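Local coordinates for xylose isomerase-like TIM barrel domain-containing protein (Thermus thermophilus, PDB 3AYV) that is of uncertain function but binds zinc ions, is implicated in protection against oxidative stress and probably resembles AP-endonuclease-like phosphodiester hydrolases, at residues I99-T104 and R167-T172. Sequence-based numbering, arbitrary orientation.
Sequences IPHGRT and RVFSRT
F169 meets H101 mainly through its carbonyl oxygen, with the ring a little farther off. Its O lies 3.6 Å from H101 CE1, and its CD1 is 4.3 Å from H101 ND1, which approaches the phenyl obliquely. H101 reaches across because CG stands anti to its backbone N (chi1 178°), carrying the imidazole to F169. There ND1 is hydrogen-bonded to ND1 of H139, whose ring also meets that of F169, so one histidine lies against both aromatic groups of the contact. One face of the phenyl is covered by CG2 of the preceding V168. A bridging water donates to F169 O at 2.7 Å and accepts from G102 N at 3.0 Å, joining the two backbones where they do not touch directly. S170 CB points away from the 99-104 loop; its OG, also hydrogen-bonded to A166 O, accepts from T172 N (2.8 Å), an ST turn just past F169. R171 then reaches back, its chain bent at chi2 (-79°), and sets NH2 4.0 Å from G102 CA, which lies at the guanidinium edge, near its plane. The same NH2 donates to a second water, which in turn donates to R103 O at 2.6 Å. This exposed, largely water-mediated contact joins the loops after the fourth and sixth strands, 92-96 and 158-162, meeting past the loop that follows strand 132-136, at the C-terminal rim of a TIM barrel, where F169 packs near the zinc ligands H165 and D196 of the metal site.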
loop_
_atom_site.group_PDB
_atom_site.type_symbol
_atom_site.label_atom_id
_atom_site.label_comp_id
_atom_site.label_asym_id
_atom_site.label_seq_id
_atom_site.Cartn_x
_atom_site.Cartn_y
_atom_site.Cartn_z
ATOM N N ILE A 99 8.705 -10.457 0.498
ATOM C CA ILE A 99 9.289 -11.323 1.554
ATOM C C ILE A 99 8.223 -12.343 2.050
ATOM O O ILE A 99 7.069 -11.965 2.271
ATOM C CB ILE A 99 9.902 -10.496 2.698
ATOM C CG1 ILE A 99 10.829 -11.390 3.555
ATOM C CG2 ILE A 99 8.782 -9.835 3.599
ATOM C CD1 ILE A 99 11.486 -10.654 4.765
ATOM N N PRO A 100 8.592 -13.633 2.147
ATOM C CA PRO A 100 7.687 -14.665 2.708
ATOM C C PRO A 100 7.439 -14.385 4.171
ATOM O O PRO A 100 8.257 -13.756 4.820
ATOM C CB PRO A 100 8.514 -15.962 2.627
ATOM C CG PRO A 100 9.598 -15.698 1.648
ATOM C CD PRO A 100 9.885 -14.201 1.706
ATOM N N HIS A 101 6.335 -14.888 4.707
ATOM C CA HIS A 101 6.113 -14.763 6.119
ATOM C C HIS A 101 7.138 -15.564 6.923
ATOM O O HIS A 101 7.551 -16.637 6.492
ATOM C CB HIS A 101 4.732 -15.318 6.477
ATOM C CG HIS A 101 4.485 -15.248 7.929
ATOM N ND1 HIS A 101 4.227 -14.050 8.573
ATOM C CD2 HIS A 101 4.584 -16.188 8.895
ATOM C CE1 HIS A 101 4.136 -14.273 9.874
ATOM N NE2 HIS A 101 4.345 -15.561 10.092
ATOM N N GLY A 102 7.539 -15.034 8.074
ATOM C CA GLY A 102 8.314 -15.806 9.046
ATOM C C GLY A 102 9.818 -15.863 8.826
ATOM O O GLY A 102 10.498 -16.735 9.390
ATOM N N ARG A 103 10.368 -14.932 8.036
ATOM C CA ARG A 103 11.821 -14.843 7.932
ATOM C C ARG A 103 12.382 -14.251 9.224
ATOM O O ARG A 103 11.708 -13.440 9.887
ATOM C CB ARG A 103 12.251 -13.967 6.737
ATOM C CG ARG A 103 11.724 -14.430 5.373
ATOM C CD ARG A 103 11.806 -15.961 5.182
ATOM N NE ARG A 103 13.071 -16.369 4.610
ATOM C CZ ARG A 103 13.487 -17.637 4.519
ATOM N NH1 ARG A 103 12.755 -18.654 4.997
ATOM N NH2 ARG A 103 14.645 -17.879 3.955
ATOM N N THR A 104 13.619 -14.621 9.572
ATOM C CA THR A 104 14.303 -14.024 10.709
ATOM C C THR A 104 14.751 -12.607 10.352
ATOM O O THR A 104 14.778 -12.256 9.176
ATOM C CB THR A 104 15.590 -14.815 11.097
ATOM O OG1 THR A 104 16.530 -14.759 10.011
ATOM C CG2 THR A 104 15.240 -16.291 11.393
ATOM N N ARG A 167 1.573 -5.313 13.364
ATOM C CA ARG A 167 1.029 -5.918 14.583
ATOM C C ARG A 167 0.846 -7.412 14.430
ATOM O O ARG A 167 1.184 -8.163 15.347
ATOM C CB ARG A 167 -0.312 -5.267 14.924
ATOM C CG ARG A 167 -1.005 -5.828 16.196
ATOM C CD ARG A 167 -0.175 -5.694 17.471
ATOM N NE ARG A 167 -0.948 -6.170 18.635
ATOM C CZ ARG A 167 -1.466 -5.376 19.572
ATOM N NH1 ARG A 167 -1.289 -4.061 19.507
ATOM N NH2 ARG A 167 -2.159 -5.903 20.588
ATOM N N VAL A 168 0.311 -7.857 13.290
ATOM C CA VAL A 168 -0.000 -9.278 13.162
ATOM C C VAL A 168 1.082 -10.117 12.473
ATOM O O VAL A 168 1.166 -11.321 12.722
ATOM C CB VAL A 168 -1.391 -9.552 12.554
ATOM C CG1 VAL A 168 -2.488 -8.718 13.297
ATOM C CG2 VAL A 168 -1.431 -9.269 11.074
ATOM N N PHE A 169 1.926 -9.502 11.645
ATOM C CA PHE A 169 2.903 -10.300 10.876
ATOM C C PHE A 169 4.385 -10.139 11.308
ATOM O O PHE A 169 5.206 -11.021 11.017
ATOM C CB PHE A 169 2.779 -10.023 9.375
ATOM C CG PHE A 169 1.435 -10.356 8.783
ATOM C CD1 PHE A 169 0.799 -11.570 9.071
ATOM C CD2 PHE A 169 0.802 -9.450 7.941
ATOM C CE1 PHE A 169 -0.439 -11.890 8.509
ATOM C CE2 PHE A 169 -0.452 -9.766 7.355
ATOM C CZ PHE A 169 -1.064 -10.990 7.652
ATOM N N SER A 170 4.722 -9.045 11.989
ATOM C CA SER A 170 6.128 -8.695 12.274
ATOM C C SER A 170 6.477 -9.070 13.724
ATOM O O SER A 170 5.600 -9.531 14.468
ATOM C CB SER A 170 6.377 -7.189 12.027
ATOM O OG SER A 170 6.155 -6.410 13.208
ATOM N N ARG A 171 7.732 -8.863 14.117
ATOM C CA ARG A 171 8.155 -9.001 15.521
ATOM C C ARG A 171 8.283 -7.641 16.197
ATOM O O ARG A 171 8.848 -7.526 17.297
ATOM C CB ARG A 171 9.514 -9.730 15.610
ATOM C CG ARG A 171 9.656 -10.875 14.638
ATOM C CD ARG A 171 8.939 -12.131 15.112
ATOM N NE ARG A 171 8.787 -13.073 13.995
ATOM C CZ ARG A 171 7.852 -14.016 13.912
ATOM N NH1 ARG A 171 6.956 -14.175 14.900
ATOM N NH2 ARG A 171 7.794 -14.782 12.826
ATOM N N THR A 172 7.747 -6.605 15.549
ATOM C CA THR A 172 7.834 -5.244 16.028
ATOM C C THR A 172 6.409 -4.636 16.021
ATOM O O THR A 172 6.054 -3.843 15.150
ATOM C CB THR A 172 8.823 -4.414 15.167
ATOM O OG1 THR A 172 10.038 -5.159 14.966
ATOM C CG2 THR A 172 9.167 -3.075 15.839
HETATM O O HOH W 1 6.938 -12.419 9.437
HETATM O O HOH W 2 9.353 -13.037 10.824
#